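Local atomic coordinates of D-alanyl-D-alanine carboxypeptidase (Vibrio cholerae, PDB entry 5TR7), a protein that probably removes the C-terminal D-alanine from sugar-peptide precursors of the cell wall, as a penicillin-binding serine carboxypeptidase of the peptidase S11 family. Residues Ala216-Met221 against Tyr246-Phe251; Leu223-Met228 against Lys241-Tyr246; Leu128-Ser133 against Leu146-Tyr151; Met39-Val44 against Asp119-Trp124. All blocks are in the same frame, centred on the assembly; numbering follows the deposited sequence.

Contact 1 (Ala216-Met221 against Tyr246-Phe251); sequences ATEGNM and YGFRFF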
loop_
_atom_site.group_PDB
_atom_site.type_symbol
_atom_site.label_atom_id
_atom_site.label_comp_id
_atom_site.label_asym_id
_atom_site.label_seq_id
_atom_site.Cartn_x
_atom_site.Cartn_y
_atom_site.Cartn_z
ATOM N N ALA A 216 -8.358 -10.350 -3.520
ATOM C CA ALA A 216 -9.749 -10.675 -3.665
ATOM C C ALA A 216 -10.001 -12.060 -3.218
ATOM O O ALA A 216 -9.074 -12.880 -3.153
ATOM C CB ALA A 216 -10.157 -10.548 -5.163
ATOM N N THR A 217 -11.274 -12.323 -2.926
ATOM C CA THR A 217 -11.699 -13.645 -2.532
ATOM C C THR A 217 -12.853 -14.107 -3.416
ATOM O O THR A 217 -13.579 -13.299 -4.008
ATOM C CB THR A 217 -12.154 -13.732 -1.075
ATOM O OG1 THR A 217 -13.244 -12.865 -0.858
ATOM C CG2 THR A 217 -11.039 -13.358 -0.109
ATOM N N GLU A 218 -12.996 -15.429 -3.494
ATOM C CA GLU A 218 -14.081 -16.109 -4.269
ATOM C C GLU A 218 -14.104 -17.521 -3.695
ATOM O O GLU A 218 -13.114 -18.258 -3.739
ATOM C CB GLU A 218 -13.834 -16.082 -5.797
ATOM C CG GLU A 218 -14.967 -16.701 -6.610
ATOM C CD GLU A 218 -14.656 -16.937 -8.103
ATOM O OE1 GLU A 218 -14.678 -18.133 -8.515
ATOM O OE2 GLU A 218 -14.366 -15.969 -8.855
ATOM N N GLY A 219 -15.205 -17.872 -3.058
ATOM C CA GLY A 219 -15.295 -19.142 -2.402
ATOM C C GLY A 219 -14.243 -19.210 -1.315
ATOM O O GLY A 219 -14.103 -18.287 -0.524
ATOM N N ASN A 220 -13.493 -20.313 -1.289
ATOM C CA ASN A 220 -12.429 -20.473 -0.343
ATOM C C ASN A 220 -11.113 -19.992 -0.835
ATOM O O ASN A 220 -10.096 -20.242 -0.169
ATOM C CB ASN A 220 -12.276 -21.949 0.033
ATOM C CG ASN A 220 -13.363 -22.411 0.952
ATOM O OD1 ASN A 220 -14.336 -21.665 1.264
ATOM N ND2 ASN A 220 -13.245 -23.607 1.378
ATOM N N MET A 221 -11.108 -19.235 -1.943
ATOM C CA MET A 221 -9.860 -18.750 -2.487
ATOM C C MET A 221 -9.562 -17.315 -2.154
ATOM O O MET A 221 -10.470 -16.515 -1.981
ATOM C CB MET A 221 -9.882 -18.880 -4.006
ATOM C CG MET A 221 -10.017 -20.313 -4.503
ATOM S SD MET A 221 -10.189 -20.428 -6.306
ATOM C CE MET A 221 -11.940 -20.081 -6.648
ATOM N N TYR A 246 -8.181 -15.000 -13.864
ATOM C CA TYR A 246 -7.391 -16.130 -14.285
ATOM C C TYR A 246 -7.011 -16.987 -13.056
ATOM O O TYR A 246 -7.109 -18.181 -13.069
ATOM C CB TYR A 246 -6.120 -15.636 -15.000
ATOM C CG TYR A 246 -5.086 -16.707 -15.188
ATOM C CD1 TYR A 246 -5.223 -17.675 -16.216
ATOM C CD2 TYR A 246 -3.998 -16.769 -14.376
ATOM C CE1 TYR A 246 -4.284 -18.701 -16.398
ATOM C CE2 TYR A 246 -3.008 -17.752 -14.559
ATOM C CZ TYR A 246 -3.171 -18.729 -15.535
ATOM O OH TYR A 246 -2.188 -19.675 -15.637
ATOM N N GLY A 247 -6.630 -16.364 -11.980
ATOM C CA GLY A 247 -6.229 -17.125 -10.783
ATOM C C GLY A 247 -7.407 -17.925 -10.227
ATOM O O GLY A 247 -7.227 -19.051 -9.780
ATOM N N PHE A 248 -8.606 -17.336 -10.243
ATOM C CA PHE A 248 -9.786 -18.020 -9.698
ATOM C C PHE A 248 -10.135 -19.206 -10.553
ATOM O O PHE A 248 -10.512 -20.239 -10.024
ATOM C CB PHE A 248 -10.965 -17.061 -9.479
ATOM C CG PHE A 248 -10.718 -16.038 -8.357
ATOM C CD1 PHE A 248 -10.308 -16.449 -7.098
ATOM C CD2 PHE A 248 -11.007 -14.692 -8.550
ATOM C CE1 PHE A 248 -10.115 -15.534 -6.069
ATOM C CE2 PHE A 248 -10.807 -13.772 -7.540
ATOM C CZ PHE A 248 -10.374 -14.201 -6.288
ATOM N N ARG A 249 -9.957 -19.056 -11.861
ATOM C CA ARG A 249 -10.160 -20.138 -12.805
ATOM C C ARG A 249 -9.003 -21.174 -12.793
ATOM O O ARG A 249 -9.218 -22.318 -13.126
ATOM C CB ARG A 249 -10.338 -19.575 -14.220
ATOM C CG ARG A 249 -11.714 -18.979 -14.466
ATOM C CD ARG A 249 -11.814 -18.151 -15.755
ATOM N NE ARG A 249 -10.711 -18.444 -16.699
ATOM C CZ ARG A 249 -9.715 -17.600 -17.046
ATOM N NH1 ARG A 249 -9.715 -16.293 -16.690
ATOM N NH2 ARG A 249 -8.750 -18.036 -17.869
ATOM N N PHE A 250 -7.794 -20.769 -12.443
ATOM C CA PHE A 250 -6.605 -21.674 -12.419
ATOM C C PHE A 250 -6.798 -22.896 -11.556
ATOM O O PHE A 250 -6.388 -23.988 -11.918
ATOM C CB PHE A 250 -5.383 -20.929 -11.889
ATOM C CG PHE A 250 -4.116 -21.748 -11.781
ATOM C CD1 PHE A 250 -3.898 -22.618 -10.707
ATOM C CD2 PHE A 250 -3.069 -21.491 -12.646
ATOM C CE1 PHE A 250 -2.689 -23.309 -10.576
ATOM C CE2 PHE A 250 -1.859 -22.192 -12.534
ATOM C CZ PHE A 250 -1.670 -23.114 -11.497
ATOM N N PHE A 251 -7.327 -22.699 -10.370
ATOM C CA PHE A 251 -7.539 -23.832 -9.497
ATOM C C PHE A 251 -8.674 -24.731 -10.014
ATOM O O PHE A 251 -8.669 -25.944 -9.789
ATOM C CB PHE A 251 -7.707 -23.384 -8.044
ATOM C CG PHE A 251 -6.430 -22.853 -7.418
ATOM C CD1 PHE A 251 -5.265 -23.649 -7.406
ATOM C CD2 PHE A 251 -6.398 -21.608 -6.751
ATOM C CE1 PHE A 251 -4.088 -23.199 -6.808
ATOM C CE2 PHE A 251 -5.226 -21.173 -6.132
ATOM C CZ PHE A 251 -4.073 -21.965 -6.175
#

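Contact 2 (Leu223-Met228 against Lys241-Tyr246); sequences LVAVVM and KKLLSY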
loop_
_atom_site.group_PDB
_atom_site.type_symbol
_atom_site.label_atom_id
_atom_site.label_comp_id
_atom_site.label_asym_id
_atom_site.label_seq_id
_atom_site.Cartn_x
_atom_site.Cartn_y
_atom_site.Cartn_z
ATOM N N LEU A 223 -6.572 -14.444 -3.500
ATOM C CA LEU A 223 -5.424 -14.153 -4.328
ATOM C C LEU A 223 -4.894 -12.799 -4.035
ATOM O O LEU A 223 -5.633 -11.944 -3.616
ATOM C CB LEU A 223 -5.810 -14.166 -5.795
ATOM C CG LEU A 223 -6.411 -15.457 -6.356
ATOM C CD1 LEU A 223 -7.052 -15.163 -7.741
ATOM C CD2 LEU A 223 -5.317 -16.535 -6.445
ATOM N N VAL A 224 -3.594 -12.623 -4.263
ATOM C CA VAL A 224 -2.943 -11.326 -4.167
ATOM C C VAL A 224 -2.330 -11.084 -5.546
ATOM O O VAL A 224 -1.624 -11.945 -6.063
ATOM C CB VAL A 224 -1.860 -11.309 -3.106
ATOM C CG1 VAL A 224 -1.148 -9.972 -3.124
ATOM C CG2 VAL A 224 -2.473 -11.509 -1.743
ATOM N N ALA A 225 -2.614 -9.943 -6.140
ATOM C CA ALA A 225 -2.038 -9.561 -7.437
ATOM C C ALA A 225 -1.358 -8.207 -7.391
ATOM O O ALA A 225 -1.731 -7.316 -6.610
ATOM C CB ALA A 225 -3.111 -9.524 -8.514
ATOM N N VAL A 226 -0.262 -8.110 -8.119
ATOM C CA VAL A 226 0.459 -6.850 -8.206
ATOM C C VAL A 226 0.635 -6.560 -9.697
ATOM O O VAL A 226 1.069 -7.431 -10.470
ATOM C CB VAL A 226 1.858 -6.979 -7.570
ATOM C CG1 VAL A 226 2.623 -5.693 -7.704
ATOM C CG2 VAL A 226 1.731 -7.406 -6.133
ATOM N N VAL A 227 0.278 -5.354 -10.097
ATOM C CA VAL A 227 0.430 -4.927 -11.522
ATOM C C VAL A 227 1.178 -3.615 -11.478
ATOM O O VAL A 227 0.810 -2.723 -10.765
ATOM C CB VAL A 227 -0.943 -4.850 -12.225
ATOM C CG1 VAL A 227 -0.826 -4.357 -13.634
ATOM C CG2 VAL A 227 -1.543 -6.252 -12.276
ATOM N N MET A 228 2.280 -3.539 -12.199
ATOM C CA MET A 228 3.101 -2.323 -12.207
ATOM C C MET A 228 3.277 -1.790 -13.585
ATOM O O MET A 228 3.565 -2.532 -14.497
ATOM C CB MET A 228 4.519 -2.620 -11.668
ATOM C CG MET A 228 4.484 -3.319 -10.321
ATOM S SD MET A 228 3.869 -2.310 -8.958
ATOM C CE MET A 228 5.400 -1.294 -8.785
ATOM N N LYS A 241 -8.095 -7.099 -12.876
ATOM C CA LYS A 241 -9.295 -7.954 -12.881
ATOM C C LYS A 241 -8.994 -9.202 -13.712
ATOM O O LYS A 241 -9.306 -10.299 -13.256
ATOM C CB LYS A 241 -10.575 -7.220 -13.365
ATOM C CG LYS A 241 -11.827 -7.962 -13.105
ATOM C CD LYS A 241 -13.101 -7.329 -13.671
ATOM C CE LYS A 241 -14.332 -8.044 -13.070
ATOM N NZ LYS A 241 -15.629 -7.479 -13.530
ATOM N N LYS A 242 -8.288 -9.062 -14.854
ATOM C CA LYS A 242 -7.972 -10.236 -15.694
ATOM C C LYS A 242 -7.056 -11.149 -14.922
ATOM O O LYS A 242 -7.265 -12.339 -14.882
ATOM C CB LYS A 242 -7.227 -9.921 -16.991
ATOM C CG LYS A 242 -8.014 -9.238 -18.054
ATOM C CD LYS A 242 -7.108 -8.694 -19.171
ATOM C CE LYS A 242 -7.987 -7.828 -20.062
ATOM N NZ LYS A 242 -7.201 -6.870 -20.885
ATOM N N LEU A 243 -6.029 -10.581 -14.345
ATOM C CA LEU A 243 -5.083 -11.360 -13.614
ATOM C C LEU A 243 -5.784 -12.136 -12.546
ATOM O O LEU A 243 -5.573 -13.294 -12.418
ATOM C CB LEU A 243 -4.028 -10.459 -13.024
ATOM C CG LEU A 243 -2.689 -11.068 -12.698
ATOM C CD1 LEU A 243 -2.213 -12.015 -13.768
ATOM C CD2 LEU A 243 -1.682 -9.982 -12.452
ATOM N N LEU A 244 -6.641 -11.484 -11.791
ATOM C CA LEU A 244 -7.359 -12.148 -10.698
ATOM C C LEU A 244 -8.324 -13.223 -11.204
ATOM O O LEU A 244 -8.360 -14.317 -10.630
ATOM C CB LEU A 244 -8.109 -11.142 -9.818
ATOM C CG LEU A 244 -7.260 -10.233 -8.944
ATOM C CD1 LEU A 244 -8.071 -9.033 -8.463
ATOM C CD2 LEU A 244 -6.668 -10.951 -7.758
ATOM N N SER A 245 -9.118 -12.942 -12.240
ATOM C CA SER A 245 -10.054 -13.949 -12.771
ATOM C C SER A 245 -9.324 -15.187 -13.223
ATOM O O SER A 245 -9.806 -16.295 -13.018
ATOM C CB SER A 245 -10.856 -13.441 -13.961
ATOM O OG SER A 245 -11.525 -12.301 -13.562
ATOM N N TYR A 246 -8.181 -15.000 -13.864
ATOM C CA TYR A 246 -7.391 -16.130 -14.285
ATOM C C TYR A 246 -7.011 -16.987 -13.056
ATOM O O TYR A 246 -7.109 -18.181 -13.069
ATOM C CB TYR A 246 -6.120 -15.636 -15.000
ATOM C CG TYR A 246 -5.086 -16.707 -15.188
ATOM C CD1 TYR A 246 -5.223 -17.675 -16.216
ATOM C CD2 TYR A 246 -3.998 -16.769 -14.376
ATOM C CE1 TYR A 246 -4.284 -18.701 -16.398
ATOM C CE2 TYR A 246 -3.008 -17.752 -14.559
ATOM C CZ TYR A 246 -3.171 -18.729 -15.535
ATOM O OH TYR A 246 -2.188 -19.675 -15.637
#

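Contact 3 (Leu128-Ser133 against Leu146-Tyr151); sequences LGMKNS and LYSTPY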
loop_
_atom_site.group_PDB
_atom_site.type_symbol
_atom_site.label_atom_id
_atom_site.label_comp_id
_atom_site.label_asym_id
_atom_site.label_seq_id
_atom_site.Cartn_x
_atom_site.Cartn_y
_atom_site.Cartn_z
ATOM N N LEU A 128 10.127 -10.196 6.566
ATOM C CA LEU A 128 9.073 -10.698 5.717
ATOM C C LEU A 128 9.642 -11.381 4.460
ATOM O O LEU A 128 8.861 -11.898 3.715
ATOM C CB LEU A 128 8.137 -9.599 5.285
ATOM C CG LEU A 128 7.277 -8.932 6.372
ATOM C CD1 LEU A 128 6.499 -7.739 5.862
ATOM C CD2 LEU A 128 6.368 -9.901 7.107
ATOM N N GLY A 129 10.964 -11.388 4.207
ATOM C CA GLY A 129 11.478 -12.034 2.978
ATOM C C GLY A 129 11.471 -11.144 1.719
ATOM O O GLY A 129 11.595 -11.596 0.599
ATOM N N MET A 130 11.396 -9.846 1.935
ATOM C CA MET A 130 11.472 -8.864 0.852
ATOM C C MET A 130 12.979 -8.564 0.640
ATOM O O MET A 130 13.443 -7.461 0.861
ATOM C CB MET A 130 10.690 -7.606 1.238
ATOM C CG MET A 130 9.216 -7.918 1.570
ATOM S SD MET A 130 8.367 -6.497 2.203
ATOM C CE MET A 130 8.413 -5.301 0.868
ATOM N N LYS A 131 13.697 -9.528 0.116
ATOM C CA LYS A 131 15.146 -9.420 -0.078
ATOM C C LYS A 131 15.589 -8.453 -1.175
ATOM O O LYS A 131 16.748 -8.128 -1.239
ATOM C CB LYS A 131 15.690 -10.814 -0.337
ATOM C CG LYS A 131 15.165 -11.838 0.672
ATOM C CD LYS A 131 15.955 -13.123 0.613
ATOM C CE LYS A 131 15.795 -13.785 -0.747
ATOM N NZ LYS A 131 16.531 -15.087 -0.826
ATOM N N ASN A 132 14.660 -7.973 -2.010
ATOM C CA ASN A 132 14.997 -7.013 -3.048
ATOM C C ASN A 132 14.270 -5.687 -2.864
ATOM O O ASN A 132 13.905 -5.017 -3.818
ATOM C CB ASN A 132 14.705 -7.625 -4.410
ATOM C CG ASN A 132 15.687 -8.716 -4.794
ATOM O OD1 ASN A 132 16.857 -8.702 -4.458
ATOM N ND2 ASN A 132 15.210 -9.623 -5.586
ATOM N N SER A 133 14.097 -5.301 -1.615
ATOM C CA SER A 133 13.447 -4.063 -1.288
ATOM C C SER A 133 14.250 -3.232 -0.312
ATOM O O SER A 133 14.917 -3.778 0.546
ATOM C CB SER A 133 12.068 -4.356 -0.678
ATOM O OG SER A 133 11.236 -5.064 -1.607
ATOM N N LEU A 146 15.473 3.838 -2.892
ATOM C CA LEU A 146 14.108 3.407 -2.516
ATOM C C LEU A 146 13.664 2.519 -3.656
ATOM O O LEU A 146 13.492 2.984 -4.765
ATOM C CB LEU A 146 13.177 4.592 -2.323
ATOM C CG LEU A 146 11.672 4.360 -2.118
ATOM C CD1 LEU A 146 11.352 3.260 -1.137
ATOM C CD2 LEU A 146 11.002 5.656 -1.677
ATOM N N TYR A 147 13.546 1.226 -3.400
ATOM C CA TYR A 147 13.145 0.290 -4.457
ATOM C C TYR A 147 12.521 -0.969 -3.912
ATOM O O TYR A 147 12.716 -1.320 -2.757
ATOM C CB TYR A 147 14.366 -0.082 -5.337
ATOM C CG TYR A 147 15.518 -0.680 -4.564
ATOM C CD1 TYR A 147 15.476 -2.005 -4.097
ATOM C CD2 TYR A 147 16.633 0.068 -4.293
ATOM C CE1 TYR A 147 16.507 -2.546 -3.361
ATOM C CE2 TYR A 147 17.707 -0.458 -3.586
ATOM C CZ TYR A 147 17.648 -1.735 -3.135
ATOM O OH TYR A 147 18.740 -2.161 -2.455
ATOM N N SER A 148 11.782 -1.657 -4.765
ATOM C CA SER A 148 11.186 -2.917 -4.402
ATOM C C SER A 148 10.996 -3.687 -5.682
ATOM O O SER A 148 11.634 -3.359 -6.692
ATOM C CB SER A 148 9.879 -2.763 -3.646
ATOM O OG SER A 148 9.444 -4.025 -3.154
ATOM N N THR A 149 10.198 -4.753 -5.612
ATOM C CA THR A 149 9.890 -5.599 -6.771
ATOM C C THR A 149 8.439 -6.058 -6.642
ATOM O O THR A 149 7.880 -6.082 -5.516
ATOM C CB THR A 149 10.755 -6.887 -6.843
ATOM O OG1 THR A 149 10.435 -7.731 -5.732
ATOM C CG2 THR A 149 12.258 -6.598 -6.840
ATOM N N PRO A 150 7.819 -6.426 -7.784
ATOM C CA PRO A 150 6.458 -6.925 -7.736
ATOM C C PRO A 150 6.294 -8.080 -6.774
ATOM O O PRO A 150 5.267 -8.173 -6.096
ATOM C CB PRO A 150 6.217 -7.429 -9.147
ATOM C CG PRO A 150 7.069 -6.548 -9.988
ATOM C CD PRO A 150 8.258 -6.175 -9.163
ATOM N N TYR A 151 7.260 -8.987 -6.772
ATOM C CA TYR A 151 7.172 -10.128 -5.895
ATOM C C TYR A 151 7.203 -9.679 -4.436
ATOM O O TYR A 151 6.344 -10.097 -3.657
ATOM C CB TYR A 151 8.319 -11.106 -6.153
ATOM C CG TYR A 151 8.286 -12.280 -5.234
ATOM C CD1 TYR A 151 7.264 -13.237 -5.336
ATOM C CD2 TYR A 151 9.230 -12.437 -4.237
ATOM C CE1 TYR A 151 7.185 -14.284 -4.433
ATOM C CE2 TYR A 151 9.161 -13.499 -3.348
ATOM C CZ TYR A 151 8.177 -14.439 -3.488
ATOM O OH TYR A 151 8.140 -15.488 -2.613
#

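Contact 4 (Met39-Val44 against Asp119-Trp124); sequences MMTSYV and DLMNAW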
loop_
_atom_site.group_PDB
_atom_site.type_symbol
_atom_site.label_atom_id
_atom_site.label_comp_id
_atom_site.label_asym_id
_atom_site.label_seq_id
_atom_site.Cartn_x
_atom_site.Cartn_y
_atom_site.Cartn_z
ATOM N N MET A 39 2.144 0.868 1.973
ATOM C CA MET A 39 1.769 -0.430 2.542
ATOM C C MET A 39 2.751 -0.820 3.646
ATOM O O MET A 39 2.349 -1.408 4.689
ATOM C CB MET A 39 1.778 -1.528 1.481
ATOM C CG MET A 39 0.615 -1.413 0.464
ATOM S SD MET A 39 0.507 -2.853 -0.546
ATOM C CE MET A 39 2.031 -3.040 -1.380
ATOM N N MET A 40 4.030 -0.486 3.453
ATOM C CA MET A 40 5.021 -0.890 4.473
ATOM C C MET A 40 4.813 -0.011 5.702
ATOM O O MET A 40 4.902 -0.458 6.830
ATOM C CB MET A 40 6.468 -0.836 3.965
ATOM C CG MET A 40 7.467 -1.197 5.103
ATOM S SD MET A 40 7.246 -2.869 5.831
ATOM C CE MET A 40 7.936 -3.616 4.330
ATOM N N THR A 41 4.500 1.249 5.473
ATOM C CA THR A 41 4.267 2.185 6.577
ATOM C C THR A 41 3.086 1.727 7.418
ATOM O O THR A 41 3.159 1.674 8.664
ATOM C CB THR A 41 4.058 3.594 6.020
ATOM O OG1 THR A 41 5.297 4.043 5.437
ATOM C CG2 THR A 41 3.634 4.572 7.096
ATOM N N SER A 42 2.011 1.346 6.747
ATOM C CA SER A 42 0.815 0.894 7.467
ATOM C C SER A 42 1.109 -0.456 8.138
ATOM O O SER A 42 0.483 -0.774 9.146
ATOM C CB SER A 42 -0.396 0.777 6.582
ATOM O OG SER A 42 -0.344 -0.445 5.881
ATOM N N TYR A 43 2.018 -1.254 7.571
ATOM C CA TYR A 43 2.338 -2.544 8.161
ATOM C C TYR A 43 2.996 -2.291 9.513
ATOM O O TYR A 43 2.599 -2.886 10.530
ATOM C CB TYR A 43 3.220 -3.428 7.239
ATOM C CG TYR A 43 3.510 -4.807 7.840
ATOM C CD1 TYR A 43 4.563 -4.980 8.704
ATOM C CD2 TYR A 43 2.709 -5.927 7.559
ATOM C CE1 TYR A 43 4.781 -6.197 9.332
ATOM C CE2 TYR A 43 2.960 -7.166 8.156
ATOM C CZ TYR A 43 3.985 -7.301 9.050
ATOM O OH TYR A 43 4.220 -8.499 9.649
ATOM N N VAL A 44 4.007 -1.422 9.541
ATOM C CA VAL A 44 4.687 -1.100 10.802
ATOM C C VAL A 44 3.705 -0.504 11.818
ATOM O O VAL A 44 3.658 -0.907 12.985
ATOM C CB VAL A 44 5.874 -0.122 10.586
ATOM C CG1 VAL A 44 6.561 0.201 11.913
ATOM C CG2 VAL A 44 6.898 -0.730 9.630
ATOM N N ASP A 119 14.188 2.754 9.636
ATOM C CA ASP A 119 14.919 1.575 10.184
ATOM C C ASP A 119 13.908 0.467 10.485
ATOM O O ASP A 119 14.083 -0.673 10.082
ATOM C CB ASP A 119 15.704 1.927 11.484
ATOM C CG ASP A 119 16.863 2.887 11.247
ATOM O OD1 ASP A 119 17.232 3.061 10.071
ATOM O OD2 ASP A 119 17.480 3.412 12.224
ATOM N N LEU A 120 12.825 0.772 11.186
ATOM C CA LEU A 120 11.826 -0.284 11.431
ATOM C C LEU A 120 11.248 -0.830 10.098
ATOM O O LEU A 120 11.051 -2.051 9.970
ATOM C CB LEU A 120 10.633 0.203 12.220
ATOM C CG LEU A 120 10.947 0.791 13.590
ATOM C CD1 LEU A 120 9.620 1.346 14.091
ATOM C CD2 LEU A 120 11.573 -0.224 14.547
ATOM N N MET A 121 10.999 0.047 9.112
ATOM C CA MET A 121 10.470 -0.423 7.847
ATOM C C MET A 121 11.362 -1.477 7.227
ATOM O O MET A 121 10.883 -2.524 6.839
ATOM C CB MET A 121 10.260 0.701 6.812
ATOM C CG MET A 121 9.270 1.798 7.175
ATOM S SD MET A 121 9.315 3.244 6.074
ATOM C CE MET A 121 8.464 2.633 4.638
ATOM N N ASN A 122 12.652 -1.220 7.119
ATOM C CA ASN A 122 13.588 -2.198 6.531
ATOM C C ASN A 122 13.787 -3.410 7.390
ATOM O O ASN A 122 14.079 -4.489 6.862
ATOM C CB ASN A 122 14.955 -1.547 6.212
ATOM C CG ASN A 122 14.839 -0.481 5.108
ATOM O OD1 ASN A 122 14.252 -0.727 4.028
ATOM N ND2 ASN A 122 15.342 0.730 5.389
ATOM N N ALA A 123 13.719 -3.277 8.702
ATOM C CA ALA A 123 13.870 -4.482 9.545
ATOM C C ALA A 123 12.638 -5.368 9.294
ATOM O O ALA A 123 12.750 -6.579 9.111
ATOM C CB ALA A 123 13.982 -4.136 11.019
ATOM N N TRP A 124 11.453 -4.767 9.205
ATOM C CA TRP A 124 10.275 -5.607 8.897
ATOM C C TRP A 124 10.326 -6.205 7.497
ATOM O O TRP A 124 9.984 -7.382 7.301
ATOM C CB TRP A 124 8.966 -4.899 9.098
ATOM C CG TRP A 124 8.529 -4.856 10.534
ATOM C CD1 TRP A 124 8.578 -3.784 11.367
ATOM C CD2 TRP A 124 7.978 -5.940 11.306
ATOM N NE1 TRP A 124 8.125 -4.132 12.595
ATOM C CE2 TRP A 124 7.686 -5.430 12.574
ATOM C CE3 TRP A 124 7.690 -7.290 11.041
ATOM C CZ2 TRP A 124 7.151 -6.235 13.610
ATOM C CZ3 TRP A 124 7.131 -8.080 12.072
ATOM C CH2 TRP A 124 6.876 -7.537 13.320
#

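Contact 1 (Ala216-Met221 against Tyr246-Phe251)
Glu218 lays its CB over the middle of one face of the Phe248 ring, a CH-pi contact 3.7 Å from the ring centroid and only 11° off the ring normal. With Glu218 CG anti to the backbone N (chi1 -177°) and the chain extended, the carboxylate is carried on past the ring toward its root, and Glu218 OE2 lies 3.6 Å from Phe248 CB. Apolar contacts line the rim of the same ring: Ala216 CB comes within 3.8 Å of Phe248 CZ, and Met221 CB within 3.9 Å of Phe248 CE1. The ring thus packs against the turn end of a beta hairpin, where strand 209-218 passes through a type II' turn, Glu218 to Met221, into strand 221-230; paired backbone bonds between Glu218 and Met221 close the turn, and Gly219 takes up its positive phi. Two Met-aromatic contacts complete the set. The sulfur of Met221 sits at the edge of both Phe248 and Phe251, one helical turn apart, with Met221 SD 4.0 Å from Phe251 CD2. The bend at the end of the methionine also brings Met221 CE to 3.7 Å from Phe248 O. Leu223, two residues on in strand 221-230, packs on Phe248 as well.

Contact 2 (Leu223-Met228 against Lys241-Tyr246)
Lys241 O is gripped twice within the helix, by Ser245 N at 2.8 Å and by Ser245 OG at 3.0 Å, the hydroxyl standing 41° above the carbonyl plane. This bond lies on the side of the helix turned from the sheet; the side chains turned to strand 223-228 are apolar. Leu244 keeps CG beside its backbone N (chi1 -70°), which swings CD2 in between two residues on the same face of the strand: Leu244 CD2 is 3.9 Å from Leu223 CB and equally far from Ala225 CB. Leu243 and Val227 lie side by side, pointing opposite ways, with Leu243 CD2 3.7 Å from Val227 CG2. Ala225 CB also lies 4.2 Å from Leu243 CD2. Beyond it, Leu223 CD1 packs against the backbone carbonyl of Leu244, 3.3 Å from Leu244 O. The strand and helix segments run roughly antiparallel (149°), with axes 8.8 Å apart. Strand 221-230 is the middle one of the five-stranded antiparallel sheet, between 10-15 and 209-218; helix 233-251 covers one face, Leu243 reaching Tyr11 and Leu13, while Val226 on the other face meets Ala154 of helix 150-163.

Contact 3 (Leu128-Ser133 against Leu146-Tyr151)
Ser148 gives its hydroxyl proton to Ser133 in a short bond, Ser148 OG to Ser133 OG 2.6 Å. The two serines reach it through different torsions: OG of Ser148 is anti to its backbone N (chi1 -172°), whereas OG of Ser133 stands beside its own N, anti to the carbonyl carbon (chi1 -61°). Ser133 OG is also bonded to Asp152 OD2, which takes the Asn132 N-H as well. Tyr147 adopts the less common rotamer with CG between the backbone N and the carbonyl carbon (chi1 57°), and this turns the ring edge to the loop, Tyr147 CD1 lying 3.4 Å from Asn132 O. Thr149 has its OG1 in the equivalent place, where as N-cap of helix 150-163 it accepts from Asp152 N; its CG2 is left to pack on Asn132, 3.6 Å from Asn132 CB. The backbones themselves approach closely, with two CA-H...O contacts: Ser133 CA to Tyr147 O at 3.2 Å, and Ser148 CA to Asn132 O at 3.5 Å. The loop of Ser133 follows the Schellman motif at Gly129 that ends helix 114-127, so the contact joins the end of one helix to the start of the next. The relay suggests that Ser133, having accepted from Ser148, turns its own proton to Asp152, and the accepted bonds would probably favour a negatively charged Asp152.

Contact 4 (Met39-Val44 against Asp119-Trp124)
Helix 37-50, which carries the predicted proton acceptor Lys38 in its first turn, is crossed here almost at a right angle (93°) by helix 114-127, the axes 9.7 Å apart. Tyr43 and Trp124 form an offset edge-to-face pair: the tyrosine edge is directed at the indole face, with Tyr43 CE1 3.5 Å from Trp124 CE3 and the planes at 67°. Tyr43 OH, which also lies near Trp124 CZ3, is hydrogen-bonded to Asp163 and Gln47, which should fix how the ring is placed. Such a crossing belongs to the helical part of the penicillin-binding fold, where the helix that starts at the probable SxxK motif (Ser35, Lys38) packs among other helices. Val44 fits between residues one turn apart, CG1 to Leu120 CD1 3.9 Å and CG2 to Trp124 CD1 3.9 Å. The two methionines run alongside one another head to tail, with Met40 CG 3.8 Å from Met121 CB; the bend at chi2 (60°) brings Met40 SD to 4.2 Å from Trp124 CB. Met121, extended as far as SD and then bent, sends its methyl to the hydroxyl of Thr41, Met121 CE to Thr41 OG1 3.6 Å; that hydroxyl is hydrogen-bonded to Ser138 O.

Contacts 1 and 2, centres 10 Å apart, both use helix 233-251 and meet where Leu223 CD1 packs 3.7 Å from Gly247 CA. On the far face of the sheet, contact 2 touches contact 3, Val226 CG2 3.6 Å from Pro150 O; the Val226 side chain is about 9 Å from that of Lys201, predicted to bind substrate. Contact 3 meets contact 4, Met130 SD 3.6 Å from Met40 CE. Contact 4 comes closest to Lys38: its Thr41 side chain is about 5 Å from that of the lysine, that of Met130 about 12 Å. Contact 1 lies away from the active site; its Met221 side chain is about 3 Å from a bound nitrite, probably from the crystallisation liquor.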